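NlpC/P60 domain-containing protein (PDB 3GT2) is the P60 domain of a mycobacterial antigen and probably acts as a cysteine peptidase of the NlpC/P60 (C40) family, though its function is not established. Local coordinates at residues 77-82 and 131-136. Residues are numbered along the deposited sequence; the frame is centred on the assembly and turned at random.
Sequences AMYRVG and GMAPYM
The ring of Tyr79 packs, phenol end first, against Ala133, Pro134 and Tyr135, joining the turn after helix 75-78 to the loop that leads into strand 136-138. Both segments belong to the NlpC/P60 domain. Tyr79 sits in a type I turn from Met78 to Val81. Its CG lies anti to the backbone N (chi1 -165°), which carries the ring across to the loop while the two backbones stay apart. The nearest CA atoms, those of Tyr79 and Met136, are 7.9 Å from each other.

The phenol end does most of the touching. Tyr135 N donates a weak, bent hydrogen bond to Tyr79 OH, 3.5 Å long with an angle of 143° at the hydrogen. Tyr79 OH also meets Pro134 CD at 3.5 Å, and the two side chains cross at about a right angle. Ala133 CB approaches the Tyr79 ring obliquely, 4.0 Å from CE1. Tyr135 O lies at the ring edge, in its plane, 3.5 Å from Tyr79 CE1. Tyr135 CB and CD2 both lie 3.7 Å from Tyr79 OH, and the Tyr135 hydroxyl end points off from Tyr79.

Phe97 of strand 95-98 packs against the Tyr79 ring edge-to-face. Lys84 makes a cation-pi contact with the ring and a hydrogen bond to Tyr79 O. Ala133 is joined to the same Phe97 by a backbone hydrogen bond.

The chemistry is mostly van der Waals packing around a buried phenol. The one hydrogen bond across the contact is weak, so packing contacts make up most of it.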
loop_
_atom_site.group_PDB
_atom_site.type_symbol
_atom_site.label_atom_id
_atom_site.label_comp_id
_atom_site.label_asym_id
_atom_site.label_seq_id
_atom_site.Cartn_x
_atom_site.Cartn_y
_atom_site.Cartn_z
ATOM N N ALA A 77 -7.832 -8.542 -2.796
ATOM C CA ALA A 77 -9.050 -8.077 -2.143
ATOM C C ALA A 77 -9.106 -6.553 -2.073
ATOM O O ALA A 77 -10.182 -5.962 -2.158
ATOM C CB ALA A 77 -9.175 -8.682 -0.738
HETATM N N MSE A 78 -7.952 -5.910 -1.902
HETATM C CA MSE A 78 -7.916 -4.446 -1.911
HETATM C C MSE A 78 -8.339 -3.902 -3.270
HETATM O O MSE A 78 -8.927 -2.826 -3.359
HETATM C CB MSE A 78 -6.520 -3.931 -1.564
HETATM C CG MSE A 78 -6.099 -4.183 -0.144
HETATM SE SE MSE A 78 -4.216 -3.760 0.144
HETATM C CE MSE A 78 -4.080 -4.440 1.953
ATOM N N TYR A 79 -8.034 -4.652 -4.327
ATOM C CA TYR A 79 -8.356 -4.240 -5.686
ATOM C C TYR A 79 -9.863 -4.178 -5.876
ATOM O O TYR A 79 -10.346 -3.573 -6.815
ATOM C CB TYR A 79 -7.780 -5.241 -6.676
ATOM C CG TYR A 79 -7.730 -4.755 -8.103
ATOM C CD1 TYR A 79 -7.008 -3.614 -8.443
ATOM C CD2 TYR A 79 -8.381 -5.450 -9.117
ATOM C CE1 TYR A 79 -6.945 -3.170 -9.751
ATOM C CE2 TYR A 79 -8.326 -5.009 -10.431
ATOM C CZ TYR A 79 -7.601 -3.868 -10.737
ATOM O OH TYR A 79 -7.521 -3.409 -12.029
ATOM N N ARG A 80 -10.601 -4.813 -4.973
ATOM C CA ARG A 80 -12.053 -4.915 -5.112
ATOM C C ARG A 80 -12.826 -4.006 -4.163
ATOM O O ARG A 80 -14.044 -4.125 -4.032
ATOM C CB ARG A 80 -12.495 -6.369 -4.930
ATOM C CG ARG A 80 -11.965 -7.287 -6.024
ATOM C CD ARG A 80 -12.137 -8.752 -5.650
ATOM N NE ARG A 80 -13.544 -9.100 -5.479
ATOM C CZ ARG A 80 -14.375 -9.357 -6.483
ATOM N NH1 ARG A 80 -13.946 -9.302 -7.737
ATOM N NH2 ARG A 80 -15.641 -9.663 -6.233
ATOM N N VAL A 81 -12.127 -3.097 -3.499
ATOM C CA VAL A 81 -12.804 -2.118 -2.660
ATOM C C VAL A 81 -12.538 -0.708 -3.178
ATOM O O VAL A 81 -11.700 -0.511 -4.053
ATOM C CB VAL A 81 -12.388 -2.233 -1.187
ATOM C CG1 VAL A 81 -12.506 -3.680 -0.736
ATOM C CG2 VAL A 81 -10.966 -1.721 -0.994
ATOM N N GLY A 82 -13.245 0.264 -2.629
ATOM C CA GLY A 82 -13.035 1.647 -3.002
ATOM C C GLY A 82 -13.462 1.985 -4.418
ATOM O O GLY A 82 -14.316 1.319 -5.009
ATOM N N GLY A 131 3.739 -5.042 -15.566
ATOM C CA GLY A 131 2.891 -5.938 -14.799
ATOM C C GLY A 131 1.830 -5.221 -13.988
ATOM O O GLY A 131 1.120 -5.829 -13.185
HETATM N N MSE A 132 1.715 -3.916 -14.198
HETATM C CA MSE A 132 0.771 -3.114 -13.434
HETATM C C MSE A 132 -0.658 -3.426 -13.885
HETATM O O MSE A 132 -0.917 -3.641 -15.074
HETATM C CB MSE A 132 1.101 -1.626 -13.615
HETATM C CG MSE A 132 0.512 -0.687 -12.579
HETATM SE SE MSE A 132 1.090 1.159 -12.934
HETATM C CE MSE A 132 0.300 1.342 -14.693
ATOM N N ALA A 133 -1.578 -3.465 -12.933
ATOM C CA ALA A 133 -2.986 -3.707 -13.221
ATOM C C ALA A 133 -3.547 -2.451 -13.876
ATOM O O ALA A 133 -3.005 -1.361 -13.683
ATOM C CB ALA A 133 -3.733 -4.026 -11.927
ATOM N N PRO A 134 -4.636 -2.602 -14.650
ATOM C CA PRO A 134 -5.230 -1.542 -15.473
ATOM C C PRO A 134 -5.757 -0.339 -14.691
ATOM O O PRO A 134 -5.812 0.762 -15.250
ATOM C CB PRO A 134 -6.414 -2.243 -16.150
ATOM C CG PRO A 134 -6.180 -3.673 -16.013
ATOM C CD PRO A 134 -5.372 -3.870 -14.772
ATOM N N TYR A 135 -6.182 -0.551 -13.448
ATOM C CA TYR A 135 -6.745 0.531 -12.651
ATOM C C TYR A 135 -5.993 0.711 -11.354
ATOM O O TYR A 135 -5.373 -0.229 -10.840
ATOM C CB TYR A 135 -8.205 0.261 -12.306
ATOM C CG TYR A 135 -9.105 0.196 -13.504
ATOM C CD1 TYR A 135 -9.470 1.351 -14.177
ATOM C CD2 TYR A 135 -9.594 -1.018 -13.954
ATOM C CE1 TYR A 135 -10.303 1.298 -15.279
ATOM C CE2 TYR A 135 -10.435 -1.084 -15.054
ATOM C CZ TYR A 135 -10.783 0.080 -15.708
ATOM O OH TYR A 135 -11.610 0.034 -16.800
HETATM N N MSE A 136 -6.052 1.924 -10.826
HETATM C CA MSE A 136 -5.639 2.160 -9.457
HETATM C C MSE A 136 -6.888 2.262 -8.583
HETATM O O MSE A 136 -8.006 2.251 -9.102
HETATM C CB MSE A 136 -4.757 3.408 -9.377
HETATM C CG MSE A 136 -3.469 3.193 -10.129
HETATM SE SE MSE A 136 -2.380 4.772 -10.331
HETATM C CE MSE A 136 -2.184 5.292 -8.451
#